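Local coordinates for trwC protein (Escherichia coli, PDB 1S6M) that probably nicks plasmid DNA to start conjugative transfer, this chain being the N-terminal relaxase part of a longer relaxase-helicase that also binds metal, at residues A16-D21 / G146-E151; T87-K92 / Q159-A164; E138-L143 / N168-S173. All blocks are in the same frame, centred on the assembly; numbering follows the deposited sequence.

Contact 1: residues A16-D21 / G146-E151. With NI (nickel (II) ion), chain C.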
loop_
_atom_site.group_PDB
_atom_site.type_symbol
_atom_site.label_atom_id
_atom_site.label_comp_id
_atom_site.label_asym_id
_atom_site.label_seq_id
_atom_site.Cartn_x
_atom_site.Cartn_y
_atom_site.Cartn_z
ATOM N N ALA B 16 -4.895 9.225 -8.895
ATOM C CA ALA B 16 -6.067 8.800 -9.650
ATOM C C ALA B 16 -5.709 7.790 -10.727
ATOM O O ALA B 16 -6.577 7.303 -11.454
ATOM C CB ALA B 16 -6.750 10.004 -10.270
ATOM N N SER B 17 -4.423 7.481 -10.833
ATOM C CA SER B 17 -3.963 6.514 -11.819
ATOM C C SER B 17 -3.861 5.155 -11.141
ATOM O O SER B 17 -3.372 4.188 -11.729
ATOM C CB SER B 17 -2.597 6.911 -12.369
ATOM O OG SER B 17 -1.601 6.008 -11.919
ATOM N N TYR B 18 -4.314 5.089 -9.892
ATOM C CA TYR B 18 -4.284 3.837 -9.158
ATOM C C TYR B 18 -5.331 2.890 -9.735
ATOM O O TYR B 18 -5.578 1.818 -9.191
ATOM C CB TYR B 18 -4.527 4.074 -7.663
ATOM C CG TYR B 18 -3.341 4.686 -6.941
ATOM C CD1 TYR B 18 -2.032 4.417 -7.354
ATOM C CD2 TYR B 18 -3.522 5.513 -5.835
ATOM C CE1 TYR B 18 -0.932 4.961 -6.684
ATOM C CE2 TYR B 18 -2.425 6.064 -5.153
ATOM C CZ TYR B 18 -1.134 5.783 -5.585
ATOM O OH TYR B 18 -0.043 6.327 -4.943
ATOM N N TYR B 19 -5.941 3.297 -10.845
ATOM C CA TYR B 19 -6.941 2.478 -11.526
ATOM C C TYR B 19 -6.285 1.704 -12.671
ATOM O O TYR B 19 -6.567 0.523 -12.892
ATOM C CB TYR B 19 -8.051 3.349 -12.118
ATOM C CG TYR B 19 -8.984 3.979 -11.111
ATOM C CD1 TYR B 19 -8.639 5.152 -10.441
ATOM C CD2 TYR B 19 -10.224 3.404 -10.838
ATOM C CE1 TYR B 19 -9.510 5.741 -9.525
ATOM C CE2 TYR B 19 -11.101 3.981 -9.923
ATOM C CZ TYR B 19 -10.739 5.148 -9.269
ATOM O OH TYR B 19 -11.597 5.717 -8.355
ATOM N N GLU B 20 -5.393 2.381 -13.384
ATOM C CA GLU B 20 -4.713 1.797 -14.535
ATOM C C GLU B 20 -3.647 0.729 -14.229
ATOM O O GLU B 20 -3.527 -0.247 -14.978
ATOM C CB GLU B 20 -4.112 2.925 -15.394
ATOM C CG GLU B 20 -3.830 2.524 -16.850
ATOM C CD GLU B 20 -3.062 3.591 -17.619
ATOM O OE1 GLU B 20 -2.205 4.275 -16.997
ATOM O OE2 GLU B 20 -3.303 3.732 -18.847
ATOM N N ASP B 21 -2.892 0.897 -13.139
ATOM C CA ASP B 21 -1.823 -0.044 -12.760
ATOM C C ASP B 21 -2.236 -1.444 -12.309
ATOM O O ASP B 21 -3.404 -1.830 -12.381
ATOM C CB ASP B 21 -0.953 0.557 -11.647
ATOM C CG ASP B 21 0.061 1.551 -12.167
ATOM O OD1 ASP B 21 0.879 2.048 -11.358
ATOM O OD2 ASP B 21 0.044 1.834 -13.384
ATOM N N GLY B 146 -9.714 4.980 0.195
ATOM C CA GLY B 146 -9.906 4.358 -1.111
ATOM C C GLY B 146 -8.846 3.269 -1.283
ATOM O O GLY B 146 -7.655 3.576 -1.293
ATOM N N LYS B 147 -9.258 2.010 -1.415
ATOM C CA LYS B 147 -8.307 0.900 -1.547
ATOM C C LYS B 147 -8.159 0.345 -2.969
ATOM O O LYS B 147 -9.140 -0.036 -3.607
ATOM C CB LYS B 147 -8.694 -0.241 -0.596
ATOM C CG LYS B 147 -8.797 0.163 0.885
ATOM C CD LYS B 147 -9.089 -1.042 1.800
ATOM C CE LYS B 147 -10.412 -1.702 1.439
ATOM N NZ LYS B 147 -10.863 -2.768 2.389
ATOM N N PHE B 148 -6.920 0.285 -3.452
ATOM C CA PHE B 148 -6.648 -0.214 -4.797
ATOM C C PHE B 148 -5.642 -1.363 -4.779
ATOM O O PHE B 148 -4.480 -1.157 -4.435
ATOM C CB PHE B 148 -6.122 0.930 -5.676
ATOM C CG PHE B 148 -7.012 2.152 -5.687
ATOM C CD1 PHE B 148 -6.847 3.163 -4.739
ATOM C CD2 PHE B 148 -8.046 2.272 -6.620
ATOM C CE1 PHE B 148 -7.689 4.281 -4.723
ATOM C CE2 PHE B 148 -8.896 3.384 -6.615
ATOM C CZ PHE B 148 -8.720 4.390 -5.660
ATOM N N ARG B 149 -6.098 -2.563 -5.145
ATOM C CA ARG B 149 -5.251 -3.760 -5.190
ATOM C C ARG B 149 -4.593 -3.916 -6.578
ATOM O O ARG B 149 -5.273 -3.832 -7.600
ATOM C CB ARG B 149 -6.088 -5.006 -4.869
ATOM C CG ARG B 149 -5.273 -6.271 -4.591
ATOM C CD ARG B 149 -6.179 -7.464 -4.294
ATOM N NE ARG B 149 -6.982 -7.825 -5.455
ATOM C CZ ARG B 149 -8.257 -8.204 -5.404
ATOM N NH1 ARG B 149 -8.901 -8.511 -6.520
ATOM N NH2 ARG B 149 -8.889 -8.272 -4.241
ATOM N N HIS B 150 -3.279 -4.149 -6.590
ATOM C CA HIS B 150 -2.476 -4.307 -7.807
ATOM C C HIS B 150 -1.790 -5.684 -7.827
ATOM O O HIS B 150 -1.687 -6.344 -6.793
ATOM C CB HIS B 150 -1.424 -3.168 -7.894
ATOM C CG HIS B 150 -2.020 -1.822 -8.179
ATOM N ND1 HIS B 150 -1.281 -0.647 -8.188
ATOM C CD2 HIS B 150 -3.314 -1.525 -8.466
ATOM C CE1 HIS B 150 -2.136 0.339 -8.474
ATOM N NE2 HIS B 150 -3.367 -0.161 -8.649
ATOM N N GLU B 151 -1.309 -6.114 -8.993
ATOM C CA GLU B 151 -0.674 -7.425 -9.092
ATOM C C GLU B 151 0.739 -7.510 -9.692
ATOM O O GLU B 151 1.348 -8.576 -9.642
ATOM C CB GLU B 151 -1.595 -8.387 -9.861
ATOM C CG GLU B 151 -2.995 -8.555 -9.263
ATOM C CD GLU B 151 -3.871 -9.508 -10.077
ATOM O OE1 GLU B 151 -3.433 -9.936 -11.164
ATOM O OE2 GLU B 151 -4.999 -9.823 -9.632
HETATM NI NI NI C . 0.741 -0.400 -7.532
HETATM O O HOH W 1 0.671 1.583 -8.646
HETATM O O HOH W 2 2.873 0.269 -7.228
#
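F148 and H150, two residues apart on the same strand, both turn their rings toward the loop 16-21, and each is met in its own way. The methylene of Y18 sits over one face of the F148 ring, a CH-pi contact with CB 4.0 Å from the ring centroid. Y19 meets the same phenyl group differently: F148 sends its edge into the face of Y19, CE2 lying 3.7 Å from CZ of Y19, with the planes at 63°. The Y19 hydroxyl is tied to V50 O. The Y18 ring runs oblique to F148 and leads away from the strand. Y18, Y19 and F148 form an aromatic cluster, and the Y18 ring goes on to stack on H163, one of the metal ligands.

H150 is held at both nitrogens. With CG beside its backbone N (chi1 -70°), its ring reaches the loop and offers NE2 to Y18 O at 3.0 Å. The bond is nearly straight at 166° and lies in the imidazole plane, although it meets the carbonyl from above that group's plane. ND1 binds the nickel ion at 2.1 Å. D21, less well ordered, lays CB over one face of H150, 3.4 Å from CE1, and its OD1 accepts from a water that also ligates nickel.

H161 and H163 complete the protein ligands. Because NE2 gives its hydrogen to the loop carbonyl, ND1 keeps its lone pair for the metal; Y18 O is thus a second-shell group that fixes the rotation of the imidazole and is likely to make it a stronger electron donor.

Contact 2: residues T87-K92 / Q159-A164. With NI (nickel (II) ion), chain C; nucleotides of chain A.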
loop_
_atom_site.group_PDB
_atom_site.type_symbol
_atom_site.label_atom_id
_atom_site.label_comp_id
_atom_site.label_asym_id
_atom_site.label_seq_id
_atom_site.Cartn_x
_atom_site.Cartn_y
_atom_site.Cartn_z
ATOM N N THR B 87 0.920 1.755 1.676
ATOM C CA THR B 87 1.045 0.641 0.744
ATOM C C THR B 87 1.474 -0.681 1.379
ATOM O O THR B 87 2.586 -0.798 1.885
ATOM C CB THR B 87 2.036 0.997 -0.394
ATOM O OG1 THR B 87 1.566 2.157 -1.089
ATOM C CG2 THR B 87 2.166 -0.145 -1.378
ATOM N N PHE B 88 0.583 -1.669 1.333
ATOM C CA PHE B 88 0.837 -3.002 1.890
ATOM C C PHE B 88 1.347 -3.976 0.818
ATOM O O PHE B 88 0.693 -4.175 -0.200
ATOM C CB PHE B 88 -0.451 -3.587 2.495
ATOM C CG PHE B 88 -1.063 -2.739 3.577
ATOM C CD1 PHE B 88 -1.817 -1.612 3.262
ATOM C CD2 PHE B 88 -0.877 -3.067 4.921
ATOM C CE1 PHE B 88 -2.372 -0.818 4.274
ATOM C CE2 PHE B 88 -1.429 -2.276 5.935
ATOM C CZ PHE B 88 -2.175 -1.157 5.611
ATOM N N SER B 89 2.499 -4.598 1.056
ATOM C CA SER B 89 3.055 -5.549 0.091
ATOM C C SER B 89 3.301 -6.934 0.698
ATOM O O SER B 89 3.866 -7.056 1.782
ATOM C CB SER B 89 4.369 -5.008 -0.488
ATOM O OG SER B 89 4.147 -3.833 -1.245
ATOM N N ALA B 90 2.892 -7.979 -0.011
ATOM C CA ALA B 90 3.088 -9.334 0.488
ATOM C C ALA B 90 4.489 -9.855 0.174
ATOM O O ALA B 90 5.190 -9.307 -0.679
ATOM C CB ALA B 90 2.048 -10.264 -0.111
ATOM N N PRO B 91 4.919 -10.912 0.884
ATOM C CA PRO B 91 6.242 -11.502 0.661
ATOM C C PRO B 91 6.202 -12.096 -0.742
ATOM O O PRO B 91 5.130 -12.480 -1.209
ATOM C CB PRO B 91 6.333 -12.565 1.753
ATOM C CG PRO B 91 5.448 -11.979 2.866
ATOM C CD PRO B 91 4.264 -11.519 2.054
ATOM N N LYS B 92 7.348 -12.158 -1.416
ATOM C CA LYS B 92 7.392 -12.671 -2.783
ATOM C C LYS B 92 6.736 -14.038 -2.975
ATOM O O LYS B 92 5.930 -14.212 -3.891
ATOM C CB LYS B 92 8.842 -12.707 -3.298
ATOM C CG LYS B 92 8.966 -13.106 -4.777
ATOM C CD LYS B 92 8.210 -12.144 -5.715
ATOM C CE LYS B 92 8.794 -10.723 -5.677
ATOM N NZ LYS B 92 8.225 -9.849 -6.729
ATOM N N GLN B 159 3.574 -9.315 -7.995
ATOM C CA GLN B 159 3.804 -8.458 -6.825
ATOM C C GLN B 159 2.481 -7.986 -6.208
ATOM O O GLN B 159 2.006 -6.881 -6.475
ATOM C CB GLN B 159 4.665 -7.256 -7.261
ATOM C CG GLN B 159 5.037 -6.242 -6.184
ATOM C CD GLN B 159 5.884 -6.823 -5.063
ATOM O OE1 GLN B 159 6.449 -7.909 -5.190
ATOM N NE2 GLN B 159 5.984 -6.091 -3.958
ATOM N N LEU B 160 1.884 -8.840 -5.386
ATOM C CA LEU B 160 0.608 -8.526 -4.743
ATOM C C LEU B 160 0.717 -7.381 -3.744
ATOM O O LEU B 160 1.449 -7.473 -2.763
ATOM C CB LEU B 160 0.065 -9.772 -4.033
ATOM C CG LEU B 160 -1.321 -9.700 -3.380
ATOM C CD1 LEU B 160 -2.365 -9.315 -4.427
ATOM C CD2 LEU B 160 -1.660 -11.061 -2.761
ATOM N N HIS B 161 -0.010 -6.301 -3.993
ATOM C CA HIS B 161 0.005 -5.164 -3.083
ATOM C C HIS B 161 -1.268 -4.338 -3.165
ATOM O O HIS B 161 -2.024 -4.441 -4.129
ATOM C CB HIS B 161 1.229 -4.259 -3.329
ATOM C CG HIS B 161 1.258 -3.595 -4.674
ATOM N ND1 HIS B 161 1.694 -4.216 -5.831
ATOM C CD2 HIS B 161 0.954 -2.308 -5.016
ATOM C CE1 HIS B 161 1.659 -3.322 -6.823
ATOM N NE2 HIS B 161 1.220 -2.171 -6.370
ATOM N N THR B 162 -1.507 -3.536 -2.130
ATOM C CA THR B 162 -2.672 -2.664 -2.078
ATOM C C THR B 162 -2.290 -1.258 -1.624
ATOM O O THR B 162 -1.588 -1.082 -0.626
ATOM C CB THR B 162 -3.758 -3.180 -1.097
ATOM O OG1 THR B 162 -4.284 -4.431 -1.552
ATOM C CG2 THR B 162 -4.895 -2.183 -1.005
ATOM N N HIS B 163 -2.750 -0.264 -2.376
ATOM C CA HIS B 163 -2.520 1.131 -2.046
ATOM C C HIS B 163 -3.748 1.601 -1.266
ATOM O O HIS B 163 -4.835 1.723 -1.833
ATOM C CB HIS B 163 -2.410 1.985 -3.315
ATOM C CG HIS B 163 -1.251 1.631 -4.195
ATOM N ND1 HIS B 163 0.036 2.086 -3.991
ATOM C CD2 HIS B 163 -1.219 0.871 -5.325
ATOM C CE1 HIS B 163 0.800 1.618 -4.974
ATOM N NE2 HIS B 163 0.079 0.886 -5.789
ATOM N N ALA B 164 -3.594 1.841 0.031
ATOM C CA ALA B 164 -4.714 2.329 0.823
ATOM C C ALA B 164 -4.568 3.847 0.879
ATOM O O ALA B 164 -3.735 4.368 1.621
ATOM C CB ALA B 164 -4.684 1.728 2.234
HETATM NI NI NI C . 0.741 -0.400 -7.532
ATOM P P DT A 23 13.296 -9.714 0.186
ATOM O OP1 DT A 23 12.647 -11.018 0.399
ATOM O OP2 DT A 23 14.757 -9.664 -0.096
ATOM O "O5'" DT A 23 12.491 -8.949 -0.964
ATOM C "C5'" DT A 23 12.359 -9.479 -2.321
ATOM C "C4'" DT A 23 10.999 -9.156 -2.897
ATOM O "O4'" DT A 23 9.980 -9.445 -1.923
ATOM C "C3'" DT A 23 10.713 -7.753 -3.459
ATOM O "O3'" DT A 23 10.501 -8.045 -4.860
ATOM C "C2'" DT A 23 9.258 -7.503 -3.077
ATOM C "C1'" DT A 23 8.923 -8.526 -2.001
ATOM N N1 DT A 23 8.535 -8.143 -0.638
ATOM C C2 DT A 23 7.544 -7.236 -0.410
ATOM O O2 DT A 23 7.050 -6.552 -1.283
ATOM N N3 DT A 23 7.152 -7.146 0.904
ATOM C C4 DT A 23 7.672 -7.854 1.987
ATOM O O4 DT A 23 7.177 -7.719 3.086
ATOM C C5 DT A 23 8.776 -8.721 1.679
ATOM C C7 DT A 23 9.429 -9.505 2.797
ATOM C C6 DT A 23 9.157 -8.815 0.404
ATOM P P DC A 24 10.709 -6.934 -6.015
ATOM O OP1 DC A 24 9.657 -7.158 -7.034
ATOM O OP2 DC A 24 12.145 -7.005 -6.426
ATOM O "O5'" DC A 24 10.407 -5.527 -5.325
ATOM C "C5'" DC A 24 9.168 -4.801 -5.527
ATOM C "C4'" DC A 24 9.265 -3.407 -4.943
ATOM O "O4'" DC A 24 9.976 -3.490 -3.683
ATOM C "C3'" DC A 24 10.021 -2.357 -5.772
ATOM O "O3'" DC A 24 9.038 -1.459 -6.339
ATOM C "C2'" DC A 24 10.692 -1.485 -4.720
ATOM C "C1'" DC A 24 10.779 -2.347 -3.478
ATOM N N1 DC A 24 12.090 -2.758 -2.934
ATOM C C2 DC A 24 12.820 -1.811 -2.209
ATOM O O2 DC A 24 12.422 -0.639 -2.190
ATOM N N3 DC A 24 13.936 -2.193 -1.551
ATOM C C4 DC A 24 14.349 -3.454 -1.619
ATOM N N4 DC A 24 15.433 -3.784 -0.914
ATOM C C5 DC A 24 13.663 -4.432 -2.410
ATOM C C6 DC A 24 12.550 -4.039 -3.053
HETATM O O HOH W 3 5.025 -3.073 -4.006
HETATM O O HOH W 4 5.684 -9.902 -3.379
HETATM O O HOH W 2 2.873 0.269 -7.228
HETATM O O HOH W 1 0.671 1.583 -8.646
#
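K92 and Q159 cross at about a right angle where strand 158-167 begins and helix 92-99 starts, beside the bound DNA, and their polar ends divide the backbone and base of the nucleic acid between them. K92 NZ donates to Q159 OE1 at 3.0 Å and to OP1 of DC24 of chain A at 3.1 Å, while P158 O and F232 O also hold this ammonium group. The other end of the same amide points at the base: Q159 NE2 gives its hydrogen to O2 of DT23 of chain A at 2.9 Å. A bend in the glutamine chain (chi2 62°) brings both ends of the amide to their partners, and a water joins OE1 to A90 O.

Behind this clamp the strands pair antiparallel. F88 and T162 form a hydrogen-bonded pair, F88 N reaching T162 O at 3.0 Å and T162 N returning to F88 O, and A90 N continues the ladder to L160 O. The edge of the F88 ring touches the methyl of A164.

T87, S89, H161 and H163 share the other face of the sheet. H161 has CG between its backbone N and carbonyl carbon (chi1 64°), which turns ND1 back to its own strand, 2.8 Å from Q159 O, and leaves NE2 on the nickel ion at 2.2 Å. H163 NE2 binds the ion at 2.3 Å. Its ND1 makes a weak bond to T87 OG1 and another to D85, which is also the stronger partner of T87.

H161 and H163, one residue apart on a central antiparallel strand, match the His-hydrophobic-His motif of HUH-type relaxases, with T162 in the middle place; H150 of the neighbouring strand completes the three-histidine metal site.

Contact 3: residues E138-L143 / N168-S173. With nucleotides of chain A.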
loop_
_atom_site.group_PDB
_atom_site.type_symbol
_atom_site.label_atom_id
_atom_site.label_comp_id
_atom_site.label_asym_id
_atom_site.label_seq_id
_atom_site.Cartn_x
_atom_site.Cartn_y
_atom_site.Cartn_z
ATOM N N GLU B 138 -7.931 16.086 19.497
ATOM C CA GLU B 138 -9.023 15.151 19.726
ATOM C C GLU B 138 -8.883 13.839 18.953
ATOM O O GLU B 138 -8.607 13.847 17.757
ATOM C CB GLU B 138 -10.333 15.840 19.337
ATOM C CG GLU B 138 -11.525 14.926 19.130
ATOM C CD GLU B 138 -12.746 15.695 18.657
ATOM O OE1 GLU B 138 -12.731 16.942 18.775
ATOM O OE2 GLU B 138 -13.717 15.062 18.183
ATOM N N THR B 139 -9.068 12.712 19.633
ATOM C CA THR B 139 -9.002 11.429 18.944
ATOM C C THR B 139 -10.370 11.255 18.322
ATOM O O THR B 139 -11.386 11.071 19.004
ATOM C CB THR B 139 -8.694 10.255 19.876
ATOM O OG1 THR B 139 -7.329 10.343 20.301
ATOM C CG2 THR B 139 -8.893 8.939 19.138
ATOM N N THR B 140 -10.351 11.321 17.001
ATOM C CA THR B 140 -11.510 11.270 16.129
ATOM C C THR B 140 -12.127 9.903 15.778
ATOM O O THR B 140 -13.351 9.773 15.666
ATOM C CB THR B 140 -11.124 12.048 14.859
ATOM O OG1 THR B 140 -11.852 13.282 14.812
ATOM C CG2 THR B 140 -11.343 11.227 13.641
ATOM N N GLY B 141 -11.284 8.899 15.570
ATOM C CA GLY B 141 -11.778 7.568 15.254
ATOM C C GLY B 141 -12.424 7.269 13.902
ATOM O O GLY B 141 -12.990 6.182 13.732
ATOM N N ASN B 142 -12.376 8.191 12.942
ATOM C CA ASN B 142 -12.984 7.895 11.640
ATOM C C ASN B 142 -12.170 8.380 10.436
ATOM O O ASN B 142 -11.550 9.443 10.477
ATOM C CB ASN B 142 -14.416 8.444 11.587
ATOM C CG ASN B 142 -14.472 9.955 11.642
ATOM O OD1 ASN B 142 -14.479 10.626 10.609
ATOM N ND2 ASN B 142 -14.506 10.501 12.851
ATOM N N LEU B 143 -12.172 7.577 9.369
ATOM C CA LEU B 143 -11.422 7.888 8.151
ATOM C C LEU B 143 -12.207 7.576 6.877
ATOM O O LEU B 143 -13.172 6.815 6.898
ATOM C CB LEU B 143 -10.119 7.071 8.101
ATOM C CG LEU B 143 -8.970 7.256 9.096
ATOM C CD1 LEU B 143 -7.914 6.189 8.836
ATOM C CD2 LEU B 143 -8.360 8.640 8.970
ATOM N N ASN B 168 -7.328 13.289 3.194
ATOM C CA ASN B 168 -7.049 14.293 4.209
ATOM C C ASN B 168 -8.320 14.918 4.811
ATOM O O ASN B 168 -8.566 16.109 4.642
ATOM C CB ASN B 168 -6.167 15.392 3.599
ATOM C CG ASN B 168 -5.476 16.238 4.651
ATOM O OD1 ASN B 168 -4.825 17.241 4.344
ATOM N ND2 ASN B 168 -5.605 15.827 5.904
HETATM N N MSE B 169 -9.115 14.121 5.525
HETATM C CA MSE B 169 -10.355 14.622 6.127
HETATM C C MSE B 169 -10.856 13.741 7.258
HETATM O O MSE B 169 -10.647 12.528 7.242
HETATM C CB MSE B 169 -11.466 14.704 5.069
HETATM C CG MSE B 169 -11.802 13.355 4.419
HETATM SE SE MSE B 169 -13.013 13.465 2.871
HETATM C CE MSE B 169 -11.950 14.684 1.818
ATOM N N THR B 170 -11.529 14.351 8.233
ATOM C CA THR B 170 -12.101 13.590 9.340
ATOM C C THR B 170 -13.170 14.406 10.068
ATOM O O THR B 170 -13.068 15.627 10.155
ATOM C CB THR B 170 -11.003 13.125 10.332
ATOM O OG1 THR B 170 -11.544 12.118 11.192
ATOM C CG2 THR B 170 -10.494 14.277 11.165
ATOM N N LYS B 171 -14.198 13.730 10.581
ATOM C CA LYS B 171 -15.300 14.403 11.286
ATOM C C LYS B 171 -15.153 14.433 12.820
ATOM O O LYS B 171 -15.006 13.386 13.449
ATOM C CB LYS B 171 -16.619 13.722 10.917
ATOM C CG LYS B 171 -17.872 14.508 11.281
ATOM C CD LYS B 171 -19.118 13.709 10.911
ATOM C CE LYS B 171 -20.379 14.519 11.136
ATOM N NZ LYS B 171 -21.429 14.192 10.129
ATOM N N ARG B 172 -15.215 15.628 13.414
ATOM C CA ARG B 172 -15.089 15.799 14.875
ATOM C C ARG B 172 -16.389 15.535 15.654
ATOM O O ARG B 172 -17.440 15.262 15.060
ATOM C CB ARG B 172 -14.613 17.218 15.210
ATOM C CG ARG B 172 -13.291 17.618 14.563
ATOM C CD ARG B 172 -12.735 18.916 15.150
ATOM N NE ARG B 172 -13.720 19.994 15.135
ATOM C CZ ARG B 172 -13.423 21.281 15.003
ATOM N NH1 ARG B 172 -14.392 22.186 15.007
ATOM N NH2 ARG B 172 -12.163 21.666 14.853
ATOM N N SER B 173 -16.302 15.616 16.988
ATOM C CA SER B 173 -17.459 15.406 17.881
ATOM C C SER B 173 -18.574 16.402 17.615
ATOM O O SER B 173 -19.753 16.061 17.724
ATOM C CB SER B 173 -17.064 15.562 19.356
ATOM O OG SER B 173 -16.371 14.431 19.842
ATOM P P DG A 13 -11.104 25.422 14.387
ATOM O OP1 DG A 13 -12.003 24.360 13.845
ATOM O OP2 DG A 13 -10.106 25.070 15.429
ATOM O "O5'" DG A 13 -10.303 26.026 13.148
ATOM C "C5'" DG A 13 -10.716 25.794 11.791
ATOM C "C4'" DG A 13 -9.520 25.678 10.883
ATOM O "O4'" DG A 13 -8.673 26.826 11.059
ATOM C "C3'" DG A 13 -8.618 24.462 11.118
ATOM O "O3'" DG A 13 -8.968 23.584 10.043
ATOM C "C2'" DG A 13 -7.226 24.966 10.777
ATOM C "C1'" DG A 13 -7.307 26.468 10.914
ATOM N N9 DG A 13 -6.522 27.191 11.913
ATOM C C8 DG A 13 -6.774 27.368 13.253
ATOM N N7 DG A 13 -5.988 28.262 13.798
ATOM C C5 DG A 13 -5.150 28.652 12.764
ATOM C C6 DG A 13 -4.112 29.616 12.725
ATOM O O6 DG A 13 -3.718 30.372 13.632
ATOM N N1 DG A 13 -3.514 29.667 11.463
ATOM C C2 DG A 13 -3.882 28.899 10.377
ATOM N N2 DG A 13 -3.196 29.069 9.235
ATOM N N3 DG A 13 -4.850 28.020 10.405
ATOM C C4 DG A 13 -5.435 27.951 11.611
#
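E138 OE2 is gripped twice by S173. The backbone N of S173 comes in on the syn lone pair at 2.9 Å, and OG of the same serine reaches this oxygen from above the carboxylate plane at 3.2 Å. An extended glutamate chain, with CG anti to the backbone N (chi1 163°), carries the carboxylate across to the second loop, where it crosses R172 at about a right angle, its oxygens against CB.

N142 does with its side chain what a neighbouring strand would do with its backbone. OD1 accepts from K171 N at 3.1 Å, in the carbonyl plane, and ND2 donates to K171 O at 3.0 Å; the two bonds are close to straight, at 169° and 165°. With a donor at one end and an acceptor at the other, K171 fixes the rotation of the amide and tells its oxygen from its nitrogen. A tilted third tie runs from ND2 back to T140 O in the same segment, 3.1 Å away and above the plane of that carbonyl. An alanine here would probably leave K171 N and the T140 carbonyl without their amide partners and K171 O with little more than its weak bond from T140 OG1. T170 OG1 probably donates to N142 O, although its position is less certain.

R172 turns away to the DNA: its NH2 donates to OP1 of DG13 of chain A at 2.9 Å, with R128 O and D174 as further partners of the guanidinium.

The contact lies at the base of the hairpin of strands 126-131 and 134-139. T140, T170 and R172 touch the first of these strands, while N142 and K171 pack against helix 39-43, joining the loop after strand 158-167 to both elements.

In the fold
Contacts 1 and 2, with centres 11 Å apart, belong to one site: their strands 145-152 and 158-167 are neighbours in the five-stranded antiparallel sheet, hydrogen-bonded to each other, and both contacts supply nickel ligands. Contact 3 lies about 25 and 26 Å from them, centre to centre, but its segments flank that strand pair in sequence. Along the chain the order is 16-21, 87-92, 138-143, 146-151, 159-164, 168-173, so all three contacts interleave. The run from 138 to 173 leaves the hairpin, supplies all three metal-binding histidines, and comes back to contact 3, where R172 meets the DNA, consistent with a relaxase that holds its DNA both beside the metal, at contact 2, and some 25 Å away, at contact 3.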